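Side-chain contacts in ABC transporter periplasmic substrate-binding protein (Desulfovibrio alaskensis, PDB 5MY5), which probably captures tungstate selectively in the periplasm and hands it to an ABC transporter for uptake into the cell: residues 180-183 against 184-188; 243-246 against 247-250; 64-67 against 68-72. The protein carries 2 engineered substitutions. All coordinates share one frame; numbering follows the deposited sequence. Where two conformers were deposited one is given.

Contact 1. Residues 180-183 against 184-188; sequences INVA and AEKGG
Ala183 and Gly188 close the C-terminal end of helix 176-186 in a Schellman motif. The carbonyl oxygen Ala183 O receives the amide Gly188 N at 2.9 Å with an almost straight N-H...O angle of 172°, while the inner bond of the motif runs from Gly187 N to Ala184 O at 3.3 Å. Gly187 leaves the helix with a positive phi of 57°, a value that favours glycine. Lys186 N donates mainly to Val182 O and only weakly to Ala183 O, so the last helical bonds already begin to shift as the chain turns away. Ala184, the residue after Ala183, donates its N to Ile180 O, and its CB lies 3.6 Å from Asn181 O. The methyl of Ala183 is buried, facing Val139, Thr190 and Leu210 of three neighbouring strands. Val182, which also touches Val139, runs alongside Lys186 in the same direction. With CG1 of Val182 anti to its backbone N (chi1 171°), this branch reaches the extended alkyl chain of Lys186, which bends only near its end. The methyl Val182 CG1 thus lies 3.7 Å from both CD and CE of Lys186.

Contact 2. Residues 243-246 against 247-250; sequences DKFV and NWMA
The amide Met249 N donates to Phe245 O at 2.9 Å, one rung in a run of i to i+4 bonds along helix 239-250 that also joins Asn247 N to Asp243 O and Trp248 N to Lys244 O. The same carbonyl, Phe245 O, has the methylene Met249 CG beside it at 3.3 Å. Beyond the backbone bond, the side chains of Phe245 and Met249 lie alongside each other and point the same way. Phe245 CG stands anti to its backbone N (chi1 -180°), and chi1 of Met249 (-75°) sets its CG over one face of the ring, 3.7 Å from the centroid and 20° off the normal. The bend at chi2 carries the sulfur toward Phe245 CZ, and Met249 SD lies obliquely 4.4 Å from the centroid, a Met-aromatic contact. Trp248 adds a looser apolar contact, its CE3 lying 4.3 Å from Phe245 CE1. Phe49 of helix 41-53 meets Phe245 edge-to-face and also touches the indole, whose NE1 bonds to Asp52. Leu45 of that helix touches Trp248 and Met249, while Met249 also meets Leu102 of strand 100-112 and Val246 meets Ala226 of strand 221-228. The Phe245 ring is therefore steadied by many weak contacts, whereas the Trp248 indole has in addition a directional bond to fix its rotation.

Contact 3. Residues 64-67 against 68-72; sequences TGKA and LKMGE
Leu68 N donates to Thr64 O in the first turn of helix 64-72, through a backbone bond 2.9 Å long and nearly straight at 176°. The next residues repeat the pattern: Lys69 N donates to Gly65 O and Met70 N to Lys66 O, while the bond from Gly71 N to Ala67 O is stretched to 3.2 Å. Apolar contact follows the first of these bonds. The methyl branch of Thr64, CG2, stands anti to the backbone N and runs beside the leucine, meeting Leu68 CD1 at 3.6 Å. Because Leu68 is modelled in two conformers, this approach holds for one of them and is tentative. Further out, Ala86 and Phe90 of helix 84-92 border the leucine, and Thr64 and Ala67 rest on Thr33 and Ala31 of strand 27-33. In a third group, lysine and methionine chains lie against backbone carbonyls. The chain of Lys69 bends at chi3 and chi4 (-71° and -68°) and curls back along the helix, setting its NZ 3.6 Å from Gly65 O. Its methylene CE passes 4.2 Å from Lys66 CD, a loose contact between aliphatic portions, and the two ammonium groups end well apart. One residue on, Met70 CG sits 3.3 Å from Lys66 O. The helix connects strand 56-62 to strand 78-81, both parallel to strand 27-33, which lies between them. It is thus the helical arm of a beta-alpha-beta crossover packed on the sheet, a unit characteristic of the alpha/beta lobes of periplasmic binding proteins.

Along the chain contact 3 comes first, in helix 64-72, followed by contact 1 in helix 176-186 and contact 2 in helix 239-250. Contacts 2 and 3 have centres about 20 Å apart. Contact 1 is remote from both, its centre about 41 Å from that of contact 2 and about 34 Å from that of contact 3. Helix 64-72 packs on strand 27-33 and helix 239-250 on strands 100-112 and 221-228, whereas helix 176-186 meets strands 138-140, 189-193 and 210-214. This separation is consistent with contacts 2 and 3 sharing one lobe and contact 1 lying in the other, as in periplasmic binding proteins, which usually hold substrate between two lobes.

Contact 1. Residues 180-183 against 184-188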
loop_
_atom_site.group_PDB
_atom_site.type_symbol
_atom_site.label_atom_id
_atom_site.label_comp_id
_atom_site.label_asym_id
_atom_site.label_seq_id
_atom_site.Cartn_x
_atom_site.Cartn_y
_atom_site.Cartn_z
ATOM N N ILE A 180 8.352 12.979 -5.113
ATOM C CA ILE A 180 9.296 12.413 -6.077
ATOM C C ILE A 180 9.990 13.517 -6.821
ATOM O O ILE A 180 11.228 13.483 -7.015
ATOM C CB ILE A 180 8.597 11.462 -7.018
ATOM C CG1 ILE A 180 8.307 10.157 -6.318
ATOM C CG2 ILE A 180 9.496 11.174 -8.246
ATOM C CD1 ILE A 180 7.434 9.174 -7.135
ATOM N N ASN A 181 9.229 14.471 -7.355
ATOM C CA ASN A 181 9.770 15.632 -8.060
ATOM C C ASN A 181 10.726 16.490 -7.256
ATOM O O ASN A 181 11.775 16.853 -7.775
ATOM C CB ASN A 181 8.683 16.403 -8.787
ATOM C CG ASN A 181 8.225 15.610 -10.059
ATOM O OD1 ASN A 181 9.026 15.480 -10.979
ATOM N ND2 ASN A 181 7.136 14.963 -10.008
ATOM N N VAL A 182 10.483 16.640 -5.940
ATOM C CA VAL A 182 11.482 17.299 -5.135
ATOM C C VAL A 182 12.771 16.505 -4.985
ATOM O O VAL A 182 13.882 17.059 -5.141
ATOM C CB VAL A 182 10.926 17.633 -3.748
ATOM C CG1 VAL A 182 12.062 18.132 -2.843
ATOM C CG2 VAL A 182 9.760 18.613 -3.868
ATOM N N ALA A 183 12.684 15.185 -4.823
ATOM C CA ALA A 183 13.877 14.324 -4.767
ATOM C C ALA A 183 14.612 14.441 -6.100
ATOM O O ALA A 183 15.856 14.575 -6.091
ATOM C CB ALA A 183 13.527 12.910 -4.469
ATOM N N ALA A 184 13.890 14.511 -7.236
ATOM C CA ALA A 184 14.597 14.680 -8.509
ATOM C C ALA A 184 15.322 16.012 -8.617
ATOM O O ALA A 184 16.481 16.017 -9.013
ATOM C CB ALA A 184 13.661 14.496 -9.679
ATOM N N GLU A 185 14.682 17.112 -8.204
ATOM C CA GLU A 185 15.260 18.429 -8.284
ATOM C C GLU A 185 16.502 18.512 -7.383
ATOM O O GLU A 185 17.511 19.194 -7.752
ATOM C CB GLU A 185 14.218 19.496 -7.995
ATOM C CG GLU A 185 14.680 20.940 -8.231
ATOM C CD GLU A 185 15.403 21.567 -7.054
ATOM O OE1 GLU A 185 15.051 21.275 -5.884
ATOM O OE2 GLU A 185 16.314 22.402 -7.308
ATOM N N LYS A 186 16.442 17.832 -6.251
ATOM C CA LYS A 186 17.485 17.946 -5.214
ATOM C C LYS A 186 18.558 16.927 -5.395
ATOM O O LYS A 186 19.565 16.983 -4.713
ATOM C CB LYS A 186 16.886 17.909 -3.822
ATOM C CG LYS A 186 16.119 19.165 -3.506
ATOM C CD LYS A 186 15.613 19.043 -2.105
ATOM C CE LYS A 186 14.834 20.244 -1.629
ATOM N NZ LYS A 186 15.758 21.395 -1.535
ATOM N N GLY A 187 18.448 16.027 -6.373
ATOM C CA GLY A 187 19.365 14.864 -6.347
ATOM C C GLY A 187 19.381 13.973 -5.121
ATOM O O GLY A 187 20.430 13.498 -4.671
ATOM N N GLY A 188 18.183 13.691 -4.635
ATOM C CA GLY A 188 17.924 13.069 -3.373
ATOM C C GLY A 188 17.315 11.718 -3.496
ATOM O O GLY A 188 16.998 11.283 -4.627
#

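Contact 2. Residues 243-246 against 247-250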
loop_
_atom_site.group_PDB
_atom_site.type_symbol
_atom_site.label_atom_id
_atom_site.label_comp_id
_atom_site.label_asym_id
_atom_site.label_seq_id
_atom_site.Cartn_x
_atom_site.Cartn_y
_atom_site.Cartn_z
ATOM N N ASP A 243 -18.176 -13.282 2.814
ATOM C CA ASP A 243 -17.426 -14.524 2.806
ATOM C C ASP A 243 -17.201 -15.050 1.366
ATOM O O ASP A 243 -16.168 -15.588 1.127
ATOM C CB ASP A 243 -18.165 -15.654 3.568
ATOM C CG ASP A 243 -18.184 -15.467 5.067
ATOM O OD1 ASP A 243 -17.356 -14.626 5.542
ATOM O OD2 ASP A 243 -19.076 -16.142 5.742
ATOM N N LYS A 244 -18.174 -14.857 0.463
ATOM C CA LYS A 244 -18.015 -15.265 -0.924
ATOM C C LYS A 244 -16.891 -14.515 -1.595
ATOM O O LYS A 244 -16.118 -15.075 -2.387
ATOM C CB LYS A 244 -19.320 -15.140 -1.657
ATOM C CG LYS A 244 -19.355 -15.647 -3.085
ATOM C CD LYS A 244 -19.241 -17.179 -3.246
ATOM C CE LYS A 244 -20.299 -18.002 -2.473
ATOM N NZ LYS A 244 -21.729 -17.787 -2.972
ATOM N N PHE A 245 -16.760 -13.224 -1.309
ATOM C CA PHE A 245 -15.682 -12.426 -1.869
ATOM C C PHE A 245 -14.340 -12.954 -1.352
ATOM O O PHE A 245 -13.387 -12.971 -2.120
ATOM C CB PHE A 245 -15.856 -10.897 -1.554
ATOM C CG PHE A 245 -14.790 -10.050 -2.100
ATOM C CD1 PHE A 245 -14.769 -9.716 -3.435
ATOM C CD2 PHE A 245 -13.805 -9.583 -1.293
ATOM C CE1 PHE A 245 -13.755 -8.915 -3.952
ATOM C CE2 PHE A 245 -12.836 -8.718 -1.813
ATOM C CZ PHE A 245 -12.792 -8.410 -3.104
ATOM N N VAL A 246 -14.233 -13.207 -0.038
ATOM C CA VAL A 246 -12.960 -13.700 0.538
ATOM C C VAL A 246 -12.615 -14.997 -0.114
ATOM O O VAL A 246 -11.455 -15.225 -0.494
ATOM C CB VAL A 246 -13.040 -13.844 2.054
ATOM C CG1 VAL A 246 -11.814 -14.417 2.698
ATOM C CG2 VAL A 246 -13.291 -12.517 2.709
ATOM N N ASN A 247 -13.627 -15.825 -0.282
ATOM C CA ASN A 247 -13.380 -17.149 -0.886
ATOM C C ASN A 247 -12.858 -16.995 -2.294
ATOM O O ASN A 247 -11.926 -17.651 -2.695
ATOM C CB ASN A 247 -14.674 -17.984 -0.811
ATOM C CG ASN A 247 -14.517 -19.336 -1.424
ATOM O OD1 ASN A 247 -14.651 -19.487 -2.615
ATOM N ND2 ASN A 247 -14.284 -20.335 -0.567
ATOM N N TRP A 248 -13.531 -16.150 -3.109
ATOM C CA TRP A 248 -13.108 -15.857 -4.398
ATOM C C TRP A 248 -11.694 -15.293 -4.511
ATOM O O TRP A 248 -10.873 -15.767 -5.330
ATOM C CB TRP A 248 -14.140 -14.939 -5.073
ATOM C CG TRP A 248 -13.843 -14.634 -6.516
ATOM C CD1 TRP A 248 -14.119 -15.444 -7.579
ATOM C CD2 TRP A 248 -13.272 -13.458 -7.057
ATOM N NE1 TRP A 248 -13.707 -14.864 -8.722
ATOM C CE2 TRP A 248 -13.207 -13.612 -8.442
ATOM C CE3 TRP A 248 -12.786 -12.244 -6.495
ATOM C CZ2 TRP A 248 -12.662 -12.647 -9.273
ATOM C CZ3 TRP A 248 -12.301 -11.294 -7.296
ATOM C CH2 TRP A 248 -12.223 -11.477 -8.695
ATOM N N MET A 249 -11.341 -14.337 -3.625
ATOM C CA MET A 249 -10.066 -13.671 -3.776
ATOM C C MET A 249 -8.956 -14.632 -3.379
ATOM O O MET A 249 -7.818 -14.452 -3.867
ATOM C CB MET A 249 -9.923 -12.494 -2.767
ATOM C CG MET A 249 -10.751 -11.324 -3.179
ATOM S SD MET A 249 -10.043 -10.397 -4.582
ATOM C CE MET A 249 -8.737 -9.467 -3.683
ATOM N N ALA A 250 -9.226 -15.568 -2.448
ATOM C CA ALA A 250 -8.167 -16.499 -1.945
ATOM C C ALA A 250 -8.017 -17.741 -2.873
ATOM O O ALA A 250 -7.113 -18.547 -2.664
ATOM C CB ALA A 250 -8.498 -16.986 -0.549
#

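Contact 3. Residues 64-67 against 68-72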
loop_
_atom_site.group_PDB
_atom_site.type_symbol
_atom_site.label_atom_id
_atom_site.label_comp_id
_atom_site.label_asym_id
_atom_site.label_seq_id
_atom_site.Cartn_x
_atom_site.Cartn_y
_atom_site.Cartn_z
ATOM N N THR A 64 -7.606 5.067 5.453
ATOM C CA THR A 64 -7.757 3.875 6.309
ATOM C C THR A 64 -8.645 4.058 7.538
ATOM O O THR A 64 -9.522 3.221 7.878
ATOM C CB THR A 64 -6.356 3.316 6.722
ATOM O OG1 THR A 64 -5.615 2.969 5.544
ATOM C CG2 THR A 64 -6.503 2.108 7.612
ATOM N N GLY A 65 -8.361 5.131 8.300
ATOM C CA GLY A 65 -9.195 5.371 9.468
ATOM C C GLY A 65 -10.677 5.459 9.175
ATOM O O GLY A 65 -11.497 4.867 9.890
ATOM N N LYS A 66 -10.962 6.166 8.110
ATOM C CA LYS A 66 -12.352 6.351 7.685
ATOM C C LYS A 66 -12.977 5.026 7.206
ATOM O O LYS A 66 -14.141 4.805 7.457
ATOM C CB LYS A 66 -12.402 7.394 6.563
ATOM C CG LYS A 66 -13.818 7.791 6.119
ATOM C CD LYS A 66 -14.720 8.342 7.269
ATOM C CE LYS A 66 -16.158 8.496 6.802
ATOM N NZ LYS A 66 -16.294 8.746 5.334
ATOM N N ALA A 67 -12.160 4.187 6.551
ATOM C CA ALA A 67 -12.651 2.844 6.125
ATOM C C ALA A 67 -13.033 2.046 7.299
ATOM O O ALA A 67 -14.056 1.366 7.333
ATOM C CB ALA A 67 -11.620 2.134 5.299
ATOM N N LEU A 68 -12.140 1.992 8.288
ATOM C CA LEU A 68 -12.403 1.288 9.525
ATOM C C LEU A 68 -13.653 1.811 10.215
ATOM O O LEU A 68 -14.487 1.031 10.666
ATOM C CB LEU A 68 -11.164 1.404 10.436
ATOM C CG LEU A 68 -10.030 0.559 9.836
ATOM C CD1 LEU A 68 -8.651 1.028 10.248
ATOM C CD2 LEU A 68 -10.223 -0.874 10.231
ATOM N N LYS A 69 -13.785 3.141 10.249
ATOM C CA LYS A 69 -14.960 3.788 10.833
ATOM C C LYS A 69 -16.241 3.377 10.094
ATOM O O LYS A 69 -17.225 3.129 10.745
ATOM C CB LYS A 69 -14.844 5.325 10.881
ATOM C CG LYS A 69 -13.991 5.842 12.052
ATOM C CD LYS A 69 -14.122 7.354 12.348
ATOM C CE LYS A 69 -13.481 8.243 11.297
ATOM N NZ LYS A 69 -11.987 8.193 11.199
ATOM N N MET A 70 -16.208 3.279 8.764
ATOM C CA MET A 70 -17.347 2.805 8.000
ATOM C C MET A 70 -17.752 1.403 8.408
ATOM O O MET A 70 -18.954 1.102 8.510
ATOM C CB MET A 70 -17.102 2.840 6.488
ATOM C CG MET A 70 -17.014 4.258 5.864
ATOM S SD MET A 70 -16.725 4.328 4.102
ATOM C CE MET A 70 -18.502 4.228 3.605
ATOM N N GLY A 71 -16.770 0.481 8.669
ATOM C CA GLY A 71 -17.074 -0.828 9.160
ATOM C C GLY A 71 -17.665 -0.792 10.548
ATOM O O GLY A 71 -18.685 -1.443 10.826
ATOM N N GLU A 72 -17.052 -0.003 11.434
ATOM C CA GLU A 72 -17.638 0.196 12.745
ATOM C C GLU A 72 -19.081 0.788 12.725
ATOM O O GLU A 72 -19.864 0.370 13.521
ATOM C CB GLU A 72 -16.721 1.110 13.563
ATOM C CG GLU A 72 -17.123 1.217 15.026
ATOM C CD GLU A 72 -16.168 2.102 15.809
ATOM O OE1 GLU A 72 -15.117 2.478 15.260
ATOM O OE2 GLU A 72 -16.504 2.372 17.004
#